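Local coordinates for EDD domain protein, DegV family (Ruminococcus gnavus, PDB 3JR7) that is of unknown function but probably binds lipids such as fatty acids, as other DegV-family proteins do, at residues A[102-107]-A[141-146]; A[132-137]-A[166-171]. One frame throughout, in Å; residues are numbered along the deposited sequence.

Contact 1: A[102-107]-A[141-146]; sequences VTLSAE and VGETLI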
ATOM      1  N   VAL A 102      -5.677   1.208  -8.676  1.00 17.86           N
ATOM      2  CA  VAL A 102      -5.111   1.757  -7.437  1.00 17.76           C
ATOM      3  C   VAL A 102      -3.637   1.456  -7.398  1.00 18.02           C
ATOM      4  O   VAL A 102      -3.258   0.299  -7.546  1.00 19.68           O
ATOM      5  CB  VAL A 102      -5.757   1.134  -6.209  1.00 17.71           C
ATOM      6  CG1 VAL A 102      -5.122   1.781  -4.897  1.00 18.24           C
ATOM      7  CG2 VAL A 102      -7.282   1.335  -6.260  1.00 17.26           C
ATOM      8  N   THR A 103      -2.811   2.488  -7.277  1.00 18.04           N
ATOM      9  CA  THR A 103      -1.372   2.356  -7.339  1.00 18.93           C
ATOM     10  C   THR A 103      -0.683   2.932  -6.139  1.00 19.36           C
ATOM     11  O   THR A 103      -1.234   3.759  -5.407  1.00 21.30           O
ATOM     12  CB  THR A 103      -0.739   3.049  -8.597  1.00 18.74           C
ATOM     13  OG1 THR A 103      -0.753   4.474  -8.455  1.00 20.57           O
ATOM     14  CG2 THR A 103      -1.456   2.626  -9.896  1.00 18.70           C
ATOM     15  N   LEU A 104       0.543   2.469  -5.943  1.00 19.62           N
ATOM     16  CA  LEU A 104       1.538   3.146  -5.118  1.00 19.20           C
ATOM     17  C   LEU A 104       1.561   4.655  -5.367  1.00 19.45           C
ATOM     18  O   LEU A 104       1.341   5.110  -6.485  1.00 19.85           O
ATOM     19  CB  LEU A 104       2.932   2.592  -5.466  1.00 18.44           C
ATOM     20  CG  LEU A 104       3.396   1.293  -4.821  1.00 18.67           C
ATOM     21  CD1 LEU A 104       4.427   0.610  -5.753  1.00 18.31           C
ATOM     22  CD2 LEU A 104       3.942   1.557  -3.435  1.00 17.76           C
ATOM     23  N   SER A 105       1.899   5.407  -4.332  1.00 19.59           N
ATOM     24  CA  SER A 105       2.209   6.814  -4.459  1.00 20.05           C
ATOM     25  C   SER A 105       3.058   7.133  -5.667  1.00 20.93           C
ATOM     26  O   SER A 105       4.163   6.537  -5.901  1.00 19.80           O
ATOM     27  CB  SER A 105       2.963   7.322  -3.228  1.00 20.03           C
ATOM     28  OG  SER A 105       3.366   8.681  -3.445  1.00 20.55           O
ATOM     29  N   ALA A 106       2.590   8.128  -6.422  1.00 21.51           N
ATOM     30  CA  ALA A 106       3.339   8.591  -7.597  1.00 22.36           C
ATOM     31  C   ALA A 106       4.687   9.142  -7.185  1.00 23.38           C
ATOM     32  O   ALA A 106       5.595   9.206  -7.994  1.00 25.62           O
ATOM     33  CB  ALA A 106       2.542   9.634  -8.395  1.00 22.61           C
ATOM     34  N   GLU A 107       4.864   9.539  -5.943  1.00 24.55           N
ATOM     35  CA  GLU A 107       6.170  10.051  -5.533  1.00 25.73           C
ATOM     36  C   GLU A 107       7.150   8.971  -5.110  1.00 25.70           C
ATOM     37  O   GLU A 107       8.319   9.286  -4.814  1.00 25.86           O
ATOM     38  CB  GLU A 107       6.010  10.976  -4.356  1.00 27.82           C
ATOM     39  CG  GLU A 107       5.131  12.100  -4.604  1.00 32.23           C
ATOM     40  CD  GLU A 107       5.791  13.113  -5.459  1.00 39.28           C
ATOM     41  OE1 GLU A 107       6.975  13.460  -5.201  1.00 42.19           O
ATOM     42  OE2 GLU A 107       5.121  13.527  -6.404  1.00 45.95           O
ATOM     43  N   VAL A 141      -1.191  -1.415   2.591  1.00 18.53           N
ATOM     44  CA  VAL A 141      -2.588  -1.424   3.006  1.00 19.21           C
ATOM     45  C   VAL A 141      -3.329  -0.096   2.769  1.00 19.77           C
ATOM     46  O   VAL A 141      -4.573  -0.057   2.770  1.00 19.94           O
ATOM     47  CB  VAL A 141      -2.817  -1.922   4.483  1.00 19.46           C
ATOM     48  CG1 VAL A 141      -2.668  -3.461   4.567  1.00 18.46           C
ATOM     49  CG2 VAL A 141      -1.929  -1.178   5.468  1.00 19.73           C
ATOM     50  N   GLY A 142      -2.589   0.980   2.529  1.00 19.74           N
ATOM     51  CA  GLY A 142      -3.227   2.218   2.008  1.00 20.66           C
ATOM     52  C   GLY A 142      -3.960   1.904   0.687  1.00 19.91           C
ATOM     53  O   GLY A 142      -5.097   2.308   0.480  1.00 19.00           O
ATOM     54  N   GLU A 143      -3.307   1.140  -0.194  1.00 20.61           N
ATOM     55  CA  GLU A 143      -3.933   0.740  -1.481  1.00 18.74           C
ATOM     56  C   GLU A 143      -5.119  -0.196  -1.241  1.00 19.11           C
ATOM     57  O   GLU A 143      -6.182  -0.088  -1.885  1.00 19.06           O
ATOM     58  CB  GLU A 143      -2.900   0.065  -2.363  1.00 18.50           C
ATOM     59  CG  GLU A 143      -1.741   0.992  -2.775  1.00 20.59           C
ATOM     60  CD  GLU A 143      -0.655   0.268  -3.549  1.00 20.44           C
ATOM     61  OE1 GLU A 143      -0.965  -0.349  -4.578  1.00 21.56           O
ATOM     62  OE2 GLU A 143       0.513   0.316  -3.112  1.00 20.72           O
ATOM     63  N   THR A 144      -4.930  -1.129  -0.309  1.00 19.50           N
ATOM     64  CA  THR A 144      -5.933  -2.103   0.047  1.00 19.80           C
ATOM     65  C   THR A 144      -7.198  -1.378   0.464  1.00 19.86           C
ATOM     66  O   THR A 144      -8.307  -1.670  -0.031  1.00 19.77           O
ATOM     67  CB  THR A 144      -5.463  -2.973   1.235  1.00 19.62           C
ATOM     68  OG1 THR A 144      -4.158  -3.512   0.966  1.00 19.17           O
ATOM     69  CG2 THR A 144      -6.446  -4.064   1.509  1.00 20.90           C
ATOM     70  N   LEU A 145      -7.027  -0.412   1.350  1.00 19.19           N
ATOM     71  CA  LEU A 145      -8.183   0.315   1.880  1.00 19.76           C
ATOM     72  C   LEU A 145      -8.912   1.126   0.792  1.00 20.13           C
ATOM     73  O   LEU A 145     -10.136   1.179   0.773  1.00 21.03           O
ATOM     74  CB  LEU A 145      -7.786   1.221   3.044  1.00 19.36           C
ATOM     75  CG  LEU A 145      -7.606   0.542   4.393  1.00 20.01           C
ATOM     76  CD1 LEU A 145      -6.980   1.523   5.393  1.00 20.53           C
ATOM     77  CD2 LEU A 145      -8.906  -0.037   4.907  1.00 19.28           C
ATOM     78  N   ILE A 146      -8.157   1.703  -0.122  1.00 20.84           N
ATOM     79  CA  ILE A 146      -8.729   2.409  -1.287  1.00 20.44           C
ATOM     80  C   ILE A 146      -9.562   1.442  -2.181  1.00 19.76           C
ATOM     81  O   ILE A 146     -10.695   1.755  -2.513  1.00 18.99           O
ATOM     82  CB  ILE A 146      -7.622   3.123  -2.104  1.00 20.20           C
ATOM     83  CG1 ILE A 146      -6.974   4.249  -1.254  1.00 20.38           C
ATOM     84  CG2 ILE A 146      -8.171   3.730  -3.403  1.00 20.19           C
ATOM     85  CD1 ILE A 146      -5.641   4.726  -1.807  1.00 15.74           C
TER

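Contact 2: A[132-137]-A[166-171]; sequences HVFNSR and SVECYI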
ATOM      1  N   HIS A 132     -10.268   4.874 -14.488  1.00 19.60           N
ATOM      2  CA  HIS A 132      -9.707   5.887 -13.609  1.00 18.96           C
ATOM      3  C   HIS A 132      -8.577   5.309 -12.797  1.00 18.98           C
ATOM      4  O   HIS A 132      -8.730   4.260 -12.152  1.00 19.41           O
ATOM      5  CB  HIS A 132     -10.758   6.508 -12.675  1.00 19.24           C
ATOM      6  CG  HIS A 132     -10.207   7.640 -11.874  1.00 20.78           C
ATOM      7  ND1 HIS A 132     -10.117   8.916 -12.377  1.00 21.86           N
ATOM      8  CD2 HIS A 132      -9.579   7.663 -10.670  1.00 21.81           C
ATOM      9  CE1 HIS A 132      -9.525   9.694 -11.481  1.00 22.56           C
ATOM     10  NE2 HIS A 132      -9.187   8.954 -10.440  1.00 21.79           N
ATOM     11  N   VAL A 133      -7.433   6.000 -12.812  1.00 19.71           N
ATOM     12  CA  VAL A 133      -6.266   5.610 -12.038  1.00 18.83           C
ATOM     13  C   VAL A 133      -6.195   6.480 -10.728  1.00 19.68           C
ATOM     14  O   VAL A 133      -6.095   7.720 -10.812  1.00 20.96           O
ATOM     15  CB  VAL A 133      -4.976   5.781 -12.841  1.00 18.30           C
ATOM     16  CG1 VAL A 133      -3.787   5.332 -12.003  1.00 16.83           C
ATOM     17  CG2 VAL A 133      -5.038   4.963 -14.149  1.00 19.05           C
ATOM     18  N   PHE A 134      -6.260   5.835  -9.560  1.00 18.58           N
ATOM     19  CA  PHE A 134      -6.138   6.516  -8.265  1.00 19.40           C
ATOM     20  C   PHE A 134      -4.656   6.440  -7.817  1.00 19.31           C
ATOM     21  O   PHE A 134      -4.079   5.368  -7.667  1.00 19.23           O
ATOM     22  CB  PHE A 134      -7.018   5.873  -7.190  1.00 19.69           C
ATOM     23  CG  PHE A 134      -8.482   5.914  -7.459  1.00 20.37           C
ATOM     24  CD1 PHE A 134      -9.215   7.065  -7.215  1.00 22.16           C
ATOM     25  CD2 PHE A 134      -9.142   4.784  -7.905  1.00 21.14           C
ATOM     26  CE1 PHE A 134     -10.589   7.107  -7.478  1.00 21.13           C
ATOM     27  CE2 PHE A 134     -10.491   4.799  -8.157  1.00 22.72           C
ATOM     28  CZ  PHE A 134     -11.226   5.954  -7.949  1.00 22.61           C
ATOM     29  N   ASN A 135      -4.015   7.582  -7.684  1.00 20.04           N
ATOM     30  CA  ASN A 135      -2.720   7.661  -7.042  1.00 19.18           C
ATOM     31  C   ASN A 135      -3.036   7.555  -5.558  1.00 19.34           C
ATOM     32  O   ASN A 135      -3.580   8.479  -4.996  1.00 20.26           O
ATOM     33  CB  ASN A 135      -2.108   9.034  -7.358  1.00 19.75           C
ATOM     34  CG  ASN A 135      -0.891   9.363  -6.531  1.00 19.46           C
ATOM     35  OD1 ASN A 135      -0.363   8.516  -5.814  1.00 20.20           O
ATOM     36  ND2 ASN A 135      -0.421  10.611  -6.645  1.00 18.49           N
ATOM     37  N   SER A 136      -2.654   6.471  -4.902  1.00 18.80           N
ATOM     38  CA  SER A 136      -2.965   6.298  -3.487  1.00 17.99           C
ATOM     39  C   SER A 136      -2.300   7.312  -2.578  1.00 18.35           C
ATOM     40  O   SER A 136      -2.783   7.484  -1.539  1.00 17.93           O
ATOM     41  CB  SER A 136      -2.556   4.916  -2.964  1.00 18.49           C
ATOM     42  OG  SER A 136      -1.156   4.751  -2.940  1.00 17.27           O
ATOM     43  N   ARG A 137      -1.194   7.944  -2.982  1.00 18.62           N
ATOM     44  CA  ARG A 137      -0.327   8.728  -2.102  1.00 19.19           C
ATOM     45  C   ARG A 137       0.133   7.926  -0.869  1.00 19.63           C
ATOM     46  O   ARG A 137       0.340   8.481   0.213  1.00 20.14           O
ATOM     47  CB  ARG A 137      -1.009  10.046  -1.736  1.00 21.31           C
ATOM     48  CG  ARG A 137      -1.217  10.974  -3.021  1.00 24.04           C
ATOM     49  CD  ARG A 137      -2.431  11.914  -2.924  1.00 30.75           C
ATOM     50  NE  ARG A 137      -2.648  12.589  -4.207  1.00 34.77           N
ATOM     51  CZ  ARG A 137      -3.467  12.193  -5.221  1.00 38.46           C
ATOM     52  NH1 ARG A 137      -4.287  11.117  -5.166  1.00 33.28           N
ATOM     53  NH2 ARG A 137      -3.501  12.943  -6.349  1.00 42.75           N
ATOM     54  N   SER A 166     -15.825  10.078  -4.560  1.00 22.13           N
ATOM     55  CA  SER A 166     -15.845   9.584  -3.168  1.00 23.33           C
ATOM     56  C   SER A 166     -14.512   8.979  -2.770  1.00 22.87           C
ATOM     57  O   SER A 166     -14.047   9.156  -1.631  1.00 22.38           O
ATOM     58  CB  SER A 166     -16.947   8.551  -2.900  1.00 24.20           C
ATOM     59  OG  SER A 166     -18.194   9.130  -3.225  1.00 28.50           O
ATOM     60  N   VAL A 167     -13.887   8.278  -3.712  1.00 22.80           N
ATOM     61  CA  VAL A 167     -12.626   7.627  -3.431  1.00 22.08           C
ATOM     62  C   VAL A 167     -11.483   8.628  -3.365  1.00 22.45           C
ATOM     63  O   VAL A 167     -10.624   8.500  -2.513  1.00 21.87           O
ATOM     64  CB  VAL A 167     -12.340   6.513  -4.441  1.00 22.07           C
ATOM     65  CG1 VAL A 167     -10.915   5.992  -4.269  1.00 21.35           C
ATOM     66  CG2 VAL A 167     -13.412   5.373  -4.278  1.00 20.48           C
ATOM     67  N   GLU A 168     -11.454   9.610  -4.268  1.00 23.14           N
ATOM     68  CA  GLU A 168     -10.461  10.664  -4.174  1.00 24.50           C
ATOM     69  C   GLU A 168     -10.582  11.405  -2.838  1.00 24.65           C
ATOM     70  O   GLU A 168      -9.554  11.765  -2.260  1.00 25.10           O
ATOM     71  CB  GLU A 168     -10.466  11.622  -5.388  1.00 24.51           C
ATOM     72  CG  GLU A 168     -10.024  10.968  -6.712  1.00 28.62           C
ATOM     73  CD  GLU A 168      -8.478  10.706  -6.858  1.00 34.62           C
ATOM     74  OE1 GLU A 168      -7.720  11.081  -5.878  1.00 35.97           O
ATOM     75  OE2 GLU A 168      -8.047  10.170  -7.972  1.00 32.72           O
ATOM     76  N   CYS A 169     -11.806  11.605  -2.339  1.00 24.41           N
ATOM     77  CA  CYS A 169     -12.006  12.209  -1.015  1.00 25.61           C
ATOM     78  C   CYS A 169     -11.403  11.296   0.068  1.00 24.72           C
ATOM     79  O   CYS A 169     -10.648  11.740   0.928  1.00 24.86           O
ATOM     80  CB  CYS A 169     -13.500  12.454  -0.719  1.00 25.58           C
ATOM     81  SG  CYS A 169     -13.839  12.951   1.028  1.00 31.85           S
ATOM     82  N   TYR A 170     -11.749  10.026   0.014  1.00 23.51           N
ATOM     83  CA  TYR A 170     -11.161   9.073   0.937  1.00 23.09           C
ATOM     84  C   TYR A 170      -9.618   9.133   0.932  1.00 22.74           C
ATOM     85  O   TYR A 170      -8.990   9.137   2.013  1.00 23.68           O
ATOM     86  CB  TYR A 170     -11.659   7.637   0.672  1.00 23.13           C
ATOM     87  CG  TYR A 170     -10.926   6.652   1.579  1.00 24.26           C
ATOM     88  CD1 TYR A 170     -11.063   6.738   2.962  1.00 25.57           C
ATOM     89  CD2 TYR A 170     -10.059   5.696   1.070  1.00 23.82           C
ATOM     90  CE1 TYR A 170     -10.355   5.898   3.812  1.00 25.44           C
ATOM     91  CE2 TYR A 170      -9.369   4.825   1.916  1.00 22.65           C
ATOM     92  CZ  TYR A 170      -9.514   4.948   3.284  1.00 24.09           C
ATOM     93  OH  TYR A 170      -8.811   4.140   4.146  1.00 24.93           O
ATOM     94  N   ILE A 171      -9.005   9.214  -0.246  1.00 21.31           N
ATOM     95  CA  ILE A 171      -7.557   9.296  -0.353  1.00 21.88           C
ATOM     96  C   ILE A 171      -7.031  10.510   0.408  1.00 23.26           C
ATOM     97  O   ILE A 171      -6.030  10.431   1.148  1.00 21.46           O
ATOM     98  CB  ILE A 171      -7.134   9.280  -1.817  1.00 21.45           C
ATOM     99  CG1 ILE A 171      -7.383   7.849  -2.389  1.00 20.78           C
ATOM    100  CG2 ILE A 171      -5.708   9.648  -2.001  1.00 24.22           C
ATOM    101  CD1 ILE A 171      -7.187   7.750  -3.913  1.00 19.55           C
TER
HETATM  102  O   HOH W   1      -5.335   9.916  -8.357  1.00 29.32           O

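Contact 1: A[102-107]-A[141-146]
V102 and T103, at the C-terminal end of strand 98-103, with L104 just beyond, pack on E143 and I146 in the first turns of helix 141-155, a buried strand-helix contact of the N-terminal alpha/beta domain in the DegV fold. Strand 98-103 lies beside and parallel to strand 130-135, joined to it through helix 111-126 in a beta-alpha-beta crossover. T103 turns its side chain toward that helix, while V102 faces helix 141-155, so alternate residues serve opposite faces of the sheet.

E143 and I146, one turn apart, share the helix side that V102 meets. With V102 CG1 anti to the backbone N (chi1 -179°), its two methyls divide the work: CG1 lies 3.8 Å from E143 CB, and CG2 lies 3.8 Å from I146 CG2. Branched valine and isoleucine suit a close approach of strand to helix, being broad near the backbone without needing length.

E143 is the unusual partner, a buried acid whose chain is extended beyond CG. Its carboxylate is laid flat over one face of the T103-L104 peptide, the two planes nearly parallel, with E143 CD 3.5 Å from L104 N. The N-H of L104 is taken instead by D27 OD2. Because D27 OD1 also lies near E143 OE1, the two acids are likely to raise the pKa of one of them. L104 borders the other oxygen with hydrocarbon: its CG comes within 3.5 Å of E143 OE2, and its side chain is also about 4 Å from the bound polyether. Beyond it the chain turns away from the helix in an ST turn, S105 OG accepting from E107 N at 3.0 Å.

Contact 2: A[132-137]-A[166-171]
Helix 160-173 covers one face of the parallel strands beside the polyether pocket, to which R137 belongs, and sets V167 against F134 of strand 130-135. Strand and helix segments run nearly parallel, 10° apart, with axes 9.5 Å from each other. F134 is the main apolar piece: V167 CG1 sits over one ring face in a CH-pi contact, 3.6 Å from the F134 centroid, while H132 brings CD2 over the opposite face. I171 extends the greasy seam, its CD1 3.8 Å from F134 CB.

E168 gathers the polar groups at the margin. Its chain bends at chi2 (-75°), bringing the carboxylate back toward the strand. H132 NE2 donates to E168 OE2 at 3.0 Å, nearly straight and within the imidazole plane, with OE2 accepting through its anti lone pair. A water accepts from N135 N and donates to E168 OE2, serving a backbone N-H at the sheet's edge. The other oxygen makes a long salt bridge, R137 NH1 to E168 OE1 at 3.5 Å. An alanine in place of E168 would probably deprive H132 of its acceptor and R137 of this counter-charge, letting both side chains turn more freely. R137 N closes an Asx turn by donating to N135 OD1. A helix covering a parallel strand through alternating inward residues is typical of layered alpha/beta folds.

Contacts 1 and 2 have centres 8 Å apart and touch directly. Strands 98-103 and 130-135 are neighbours in one sheet, and a probable hydrogen bond from S136 N to T103 O (3.1 Å) ties the two segments together. Another, A106 N to N135 OD1 (3.0 Å), joins the loops beyond. Helix 141-155 also touches both parts of contact 2: I146 CD1 packs 3.3 Å from S136 CB, and L145 meets Y170 of helix 160-173. The segments alternate along the chain, so the contacts interlock. Both border the bound polyether, contact 1 through L104 and contact 2 through R137; it probably comes from the crystallisation liquor but may mark the family's presumed lipid pocket.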